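Local coordinates for protein HTH-type transcriptional regulator GadX (Escherichia coli, PDB 3MKL) that activates about fifteen acid-resistance genes and can repress gadW, here represented by its AraC/XylS-type DNA-binding domain, at residues Y91-R94 with N95-M99; I74-V77 with A78-G82; K43-E46 with E47-S50. One frame throughout, in Å; residues are numbered along the deposited sequence.

Contact 1 (Y91-R94 with N95-M99)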
# COMPACT_ATOMS: atom_id res chain seq x y z
N TYR A 91 8.53 0.42 -10.52
CA TYR A 91 8.45 -1.03 -10.78
C TYR A 91 7.13 -1.66 -10.26
O TYR A 91 6.50 -2.48 -10.93
CB TYR A 91 9.66 -1.74 -10.15
CG TYR A 91 9.37 -3.17 -9.77
CD1 TYR A 91 9.45 -4.20 -10.73
CD2 TYR A 91 9.03 -3.53 -8.45
CE1 TYR A 91 9.17 -5.54 -10.39
CE2 TYR A 91 8.77 -4.87 -8.11
CZ TYR A 91 8.83 -5.85 -9.09
OH TYR A 91 8.57 -7.14 -8.78
N VAL A 92 6.74 -1.29 -9.05
CA VAL A 92 5.58 -1.90 -8.43
C VAL A 92 4.29 -1.35 -9.05
O VAL A 92 3.28 -2.08 -9.17
CB VAL A 92 5.61 -1.69 -6.91
CG1 VAL A 92 4.36 -2.20 -6.28
CG2 VAL A 92 6.79 -2.46 -6.33
N PHE A 93 4.32 -0.07 -9.43
CA PHE A 93 3.17 0.55 -10.13
C PHE A 93 2.97 -0.05 -11.52
O PHE A 93 1.86 -0.45 -11.86
CB PHE A 93 3.35 2.06 -10.22
CG PHE A 93 2.17 2.81 -10.80
CD1 PHE A 93 1.31 3.53 -9.96
CD2 PHE A 93 1.96 2.87 -12.17
CE1 PHE A 93 0.26 4.27 -10.48
CE2 PHE A 93 0.90 3.61 -12.71
CZ PHE A 93 0.04 4.31 -11.86
N ARG A 94 4.05 -0.16 -12.28
CA ARG A 94 3.97 -0.82 -13.58
C ARG A 94 3.45 -2.26 -13.50
O ARG A 94 2.68 -2.67 -14.36
CB ARG A 94 5.28 -0.72 -14.35
CG ARG A 94 5.19 -1.35 -15.73
CD ARG A 94 6.29 -0.92 -16.69
NE ARG A 94 7.56 -1.52 -16.32
CZ ARG A 94 8.59 -0.85 -15.81
NH1 ARG A 94 8.54 0.47 -15.63
NH2 ARG A 94 9.69 -1.50 -15.49
N ASN A 95 3.87 -3.03 -12.48
CA ASN A 95 3.36 -4.38 -12.27
C ASN A 95 1.87 -4.36 -11.99
O ASN A 95 1.13 -5.18 -12.52
CB ASN A 95 4.08 -5.08 -11.11
CG ASN A 95 5.31 -5.82 -11.54
OD1 ASN A 95 5.68 -5.82 -12.72
ND2 ASN A 95 5.97 -6.48 -10.58
N TYR A 96 1.45 -3.44 -11.13
CA TYR A 96 0.07 -3.34 -10.70
C TYR A 96 -0.88 -2.80 -11.78
O TYR A 96 -2.03 -3.22 -11.85
CB TYR A 96 -0.02 -2.45 -9.45
CG TYR A 96 -1.23 -2.75 -8.58
CD1 TYR A 96 -1.16 -3.68 -7.55
CD2 TYR A 96 -2.46 -2.09 -8.79
CE1 TYR A 96 -2.27 -3.97 -6.75
CE2 TYR A 96 -3.57 -2.37 -7.98
CZ TYR A 96 -3.45 -3.30 -6.97
OH TYR A 96 -4.50 -3.60 -6.17
N TYR A 97 -0.42 -1.88 -12.63
CA TYR A 97 -1.33 -1.15 -13.55
C TYR A 97 -1.04 -1.36 -15.05
O TYR A 97 -1.86 -1.04 -15.90
CB TYR A 97 -1.35 0.35 -13.20
CG TYR A 97 -2.05 0.66 -11.89
CD1 TYR A 97 -1.38 1.28 -10.83
CD2 TYR A 97 -3.39 0.32 -11.72
CE1 TYR A 97 -2.07 1.58 -9.63
CE2 TYR A 97 -4.07 0.60 -10.54
CZ TYR A 97 -3.41 1.22 -9.50
OH TYR A 97 -4.14 1.47 -8.35
N GLY A 98 0.15 -1.89 -15.34
CA GLY A 98 0.54 -2.29 -16.68
C GLY A 98 1.34 -1.20 -17.35
O GLY A 98 1.79 -1.37 -18.47
N MSE A 99 1.50 -0.08 -16.66
CA MSE A 99 2.15 1.10 -17.22
C MSE A 99 2.89 1.84 -16.12
O MSE A 99 2.58 1.67 -14.94
CB MSE A 99 1.11 2.03 -17.87
CG MSE A 99 -0.08 2.34 -16.97
SE MSE A 99 -1.36 3.60 -17.72
CE MSE A 99 -1.28 3.08 -19.61
O HOH W 1 7.24 -3.91 -13.02
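F93 and Y97 stack one turn apart at the C-terminal end of helix 86-97, the second helix of the predicted helix-turn-helix of residues 74-97. In such motifs this helix usually reads DNA. The aromatic pair is T-shaped. The edge of Y97 points at the face of F93, with ring centroids 4.7 Å apart and planes at 55°. Y97 CD1 sits over the centre of the F93 ring, 3.4 Å from F93 CE1. With CG anti to the backbone N (chi1 -174°), the F93 ring lies where Y97 can reach its face. Helix 101-107 touches F93 through P101 and Y104, and Y97 reaches L64 on helix 51-67.

Backbone bonds join N95 N to Y91 O, Y96 N to V92 O and Y97 N to F93 O. The last turn closes with G98 N to R94 O, 2.8 Å. G98 has positive phi and turns the chain out of the helix.

A turn earlier, Y91 and N95 meet. N95 ND2 approaches the Y91 ring obliquely, 3.3 Å from Y91 CE1, with amide and ring planes 63° apart. A water donates to both Y91 O and N95 OD1.

Past the helix, the carbonyl of M99, a selenomethionine, turns back. M99 O accepts a CA-H...O contact from R94 CA at 3.2 Å and lies in the F93 ring plane, at its edge, 3.1 Å from F93 CD2.

Contact 2 (I74-V77 with A78-G82)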
# COMPACT_ATOMS: atom_id res chain seq x y z
N ILE A 74 6.20 12.47 -9.92
CA ILE A 74 6.25 11.03 -9.63
C ILE A 74 7.00 10.78 -8.32
O ILE A 74 6.58 9.95 -7.49
CB ILE A 74 6.91 10.26 -10.81
CG1 ILE A 74 6.17 10.53 -12.14
CG2 ILE A 74 7.04 8.75 -10.51
CD1 ILE A 74 4.64 10.41 -12.07
N LYS A 75 8.10 11.53 -8.14
CA LYS A 75 8.93 11.55 -6.93
C LYS A 75 8.13 11.86 -5.65
O LYS A 75 8.30 11.21 -4.63
CB LYS A 75 10.04 12.61 -7.10
CG LYS A 75 11.34 12.31 -6.35
CD LYS A 75 12.54 12.91 -7.08
CE LYS A 75 13.07 14.18 -6.40
NZ LYS A 75 13.67 13.88 -5.06
N ARG A 76 7.26 12.85 -5.74
CA ARG A 76 6.39 13.29 -4.66
C ARG A 76 5.36 12.22 -4.32
O ARG A 76 5.08 11.97 -3.15
CB ARG A 76 5.70 14.59 -5.08
CG ARG A 76 4.20 14.70 -4.72
CD ARG A 76 3.98 15.12 -3.26
NE ARG A 76 5.06 15.95 -2.72
CZ ARG A 76 5.34 17.19 -3.12
NH1 ARG A 76 6.34 17.86 -2.54
NH2 ARG A 76 4.65 17.77 -4.09
N VAL A 77 4.79 11.61 -5.35
CA VAL A 77 3.79 10.58 -5.15
C VAL A 77 4.41 9.42 -4.36
O VAL A 77 3.81 8.93 -3.40
CB VAL A 77 3.21 10.08 -6.48
CG1 VAL A 77 2.11 9.05 -6.22
CG2 VAL A 77 2.65 11.24 -7.28
N ALA A 78 5.60 9.01 -4.74
CA ALA A 78 6.23 7.85 -4.14
C ALA A 78 6.43 8.09 -2.66
O ALA A 78 6.11 7.23 -1.84
CB ALA A 78 7.56 7.55 -4.83
N VAL A 79 6.94 9.27 -2.32
CA VAL A 79 7.23 9.62 -0.92
C VAL A 79 5.94 9.67 -0.11
O VAL A 79 5.92 9.23 1.04
CB VAL A 79 8.03 10.98 -0.80
CG1 VAL A 79 8.27 11.33 0.66
CG2 VAL A 79 9.37 10.89 -1.55
N SER A 80 4.88 10.18 -0.72
CA SER A 80 3.58 10.27 -0.05
C SER A 80 2.92 8.90 0.19
O SER A 80 2.05 8.77 1.06
CB SER A 80 2.62 11.16 -0.85
OG SER A 80 3.23 12.37 -1.24
N CYS A 81 3.34 7.90 -0.59
CA CYS A 81 2.86 6.51 -0.46
C CYS A 81 3.80 5.62 0.37
O CYS A 81 3.52 4.45 0.58
CB CYS A 81 2.68 5.87 -1.83
SG CYS A 81 1.51 6.71 -2.90
N GLY A 82 4.93 6.19 0.82
CA GLY A 82 5.82 5.53 1.75
C GLY A 82 7.02 4.87 1.13
O GLY A 82 7.72 4.12 1.80
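The guanidinium of R76 has S80 OG at its edge, near its plane. The two residues sit one turn apart. The closest approach between their side chains is S80 OG to R76 CD, 3.5 Å.

The peptide carbonyl of R76 is gripped from both faces of its plane. S80 N bonds to R76 O at 3.0 Å from one face. S80 OG donates to R76 O at 2.7 Å from the other. The hydroxyl can fold back this way because S80 OG stands beside its own backbone N (chi1 -47°). One oxygen thus takes two bonds from the same residue.

On the buried side, V77 CG1 packs against C81 SG at 4.1 Å. V77 touches L66 and C81 touches A63, both on helix 51-67. C81 N makes a weak bond to V77 O. A78 N bonds to I74 O, and the A78 methyl group faces F89 of helix 86-97.

G82 has positive phi (99°). With two bonds back into the last turn, one of them G82 N to V79 O at 3.2 Å, it makes a Schellman motif. This ends helix 74-80, the first helix of the predicted helix-turn-helix of residues 74-97.

Contact 3 (K43-E46 with E47-S50)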
# COMPACT_ATOMS: atom_id res chain seq x y z
N LYS A 43 -4.28 -15.64 10.25
CA LYS A 43 -5.57 -15.28 9.69
C LYS A 43 -5.49 -14.72 8.27
O LYS A 43 -6.37 -14.98 7.46
CB LYS A 43 -6.34 -14.31 10.60
CG LYS A 43 -6.76 -14.89 11.93
CD LYS A 43 -7.72 -16.09 11.75
CE LYS A 43 -8.80 -16.13 12.84
NZ LYS A 43 -9.35 -17.51 13.09
N LEU A 44 -4.44 -13.94 7.98
CA LEU A 44 -4.18 -13.40 6.63
C LEU A 44 -3.87 -14.51 5.61
O LEU A 44 -4.34 -14.48 4.48
CB LEU A 44 -3.06 -12.35 6.67
CG LEU A 44 -3.42 -10.98 7.27
CD1 LEU A 44 -2.26 -9.97 7.19
CD2 LEU A 44 -4.71 -10.41 6.63
N ARG A 45 -3.11 -15.51 6.04
CA ARG A 45 -2.73 -16.64 5.20
C ARG A 45 -3.96 -17.50 4.80
O ARG A 45 -4.03 -17.96 3.65
CB ARG A 45 -1.62 -17.48 5.87
CG ARG A 45 -1.36 -18.84 5.23
CD ARG A 45 -0.77 -18.71 3.82
NE ARG A 45 -1.35 -19.66 2.86
CZ ARG A 45 -1.11 -20.97 2.81
NH1 ARG A 45 -0.29 -21.55 3.70
NH2 ARG A 45 -1.69 -21.73 1.88
N GLU A 46 -4.90 -17.68 5.73
CA GLU A 46 -6.20 -18.33 5.46
C GLU A 46 -7.05 -17.62 4.38
O GLU A 46 -7.89 -18.26 3.74
CB GLU A 46 -7.02 -18.48 6.75
CG GLU A 46 -6.53 -19.58 7.71
CD GLU A 46 -7.07 -19.43 9.14
OE1 GLU A 46 -6.89 -20.35 9.97
OE2 GLU A 46 -7.66 -18.36 9.43
N GLU A 47 -6.84 -16.30 4.21
CA GLU A 47 -7.44 -15.49 3.13
C GLU A 47 -6.47 -15.26 1.95
O GLU A 47 -6.68 -14.38 1.09
CB GLU A 47 -7.93 -14.15 3.70
CG GLU A 47 -9.07 -14.31 4.75
CD GLU A 47 -9.55 -13.00 5.39
OE1 GLU A 47 -9.52 -11.94 4.71
OE2 GLU A 47 -9.97 -13.02 6.58
N GLU A 48 -5.41 -16.06 1.92
CA GLU A 48 -4.45 -16.07 0.82
C GLU A 48 -3.81 -14.72 0.53
O GLU A 48 -3.71 -14.30 -0.62
CB GLU A 48 -5.10 -16.67 -0.44
CG GLU A 48 -5.33 -18.16 -0.34
CD GLU A 48 -4.06 -18.96 -0.16
OE1 GLU A 48 -2.96 -18.49 -0.52
OE2 GLU A 48 -4.15 -20.08 0.36
N THR A 49 -3.36 -14.05 1.58
CA THR A 49 -2.65 -12.79 1.44
C THR A 49 -1.62 -12.63 2.57
O THR A 49 -1.54 -13.47 3.48
CB THR A 49 -3.63 -11.55 1.38
OG1 THR A 49 -2.94 -10.41 0.82
CG2 THR A 49 -4.20 -11.19 2.78
N SER A 50 -0.84 -11.56 2.52
CA SER A 50 0.04 -11.24 3.64
C SER A 50 -0.12 -9.76 3.93
O SER A 50 -0.80 -9.04 3.17
CB SER A 50 1.48 -11.55 3.31
OG SER A 50 1.86 -10.84 2.15
O HOH W 2 -9.30 -15.39 8.42
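R45 and E48 are brought together by bends in both side chains. R45 CG lies anti to the backbone N, and the chain then bends at chi2 (67°) and again at chi3. E48 CG stands beside its own backbone N, and its chain also bends at chi2 (-61°). The two side chains run side by side in the same direction. R45 NH2 meets E48 OE2 at 3.3 Å in a salt bridge whose hydrogen bond is weak. The carboxylate oxygen lies near the guanidinium plane, at its edge, while the two flat groups are turned 67° apart.

The backbone here forms a Schellman motif that ends helix 37-46. E48 has positive phi and is its C-prime residue. T49 N bonds to L44 O at 3.1 Å, and E48 N bonds to R45 O at 2.9 Å. E47 N adds a weak bond to L44 O.

Apolar atoms close the inner side. L44 CD2 lies 4.0 Å from T49 CG2, and both residues touch L54 of helix 51-67. S50 then sits at the N-cap of that helix.

The E47 carboxylate meets the start of helix 8-17. Its OE2 accepts from M8 N and from a water that also donates to K43 O. OE1 takes a weak bond from R9 N. The E47 carboxylate is therefore held by several donors, which would favour its charged form.

Overall arrangement
All three contacts are local and lie in series along the chain, with no nesting or crossing. None closes a long loop. Contact 3 comes first. It ends helix 37-46, in the first predicted helix-turn-helix, and leads into helix 51-67. That long helix spans to the second predicted helix-turn-helix. Contact 2 ends the first helix of that motif, and contact 1 ends the next one, helix 86-97, just before helix 101-107. Contacts 2 and 3 lie on opposite sides of the chain's centre, with centres 28 Å apart. Contacts 1 and 2 are neighbours, about 7 Å apart at their nearest atoms. Helix 51-67 touches all three.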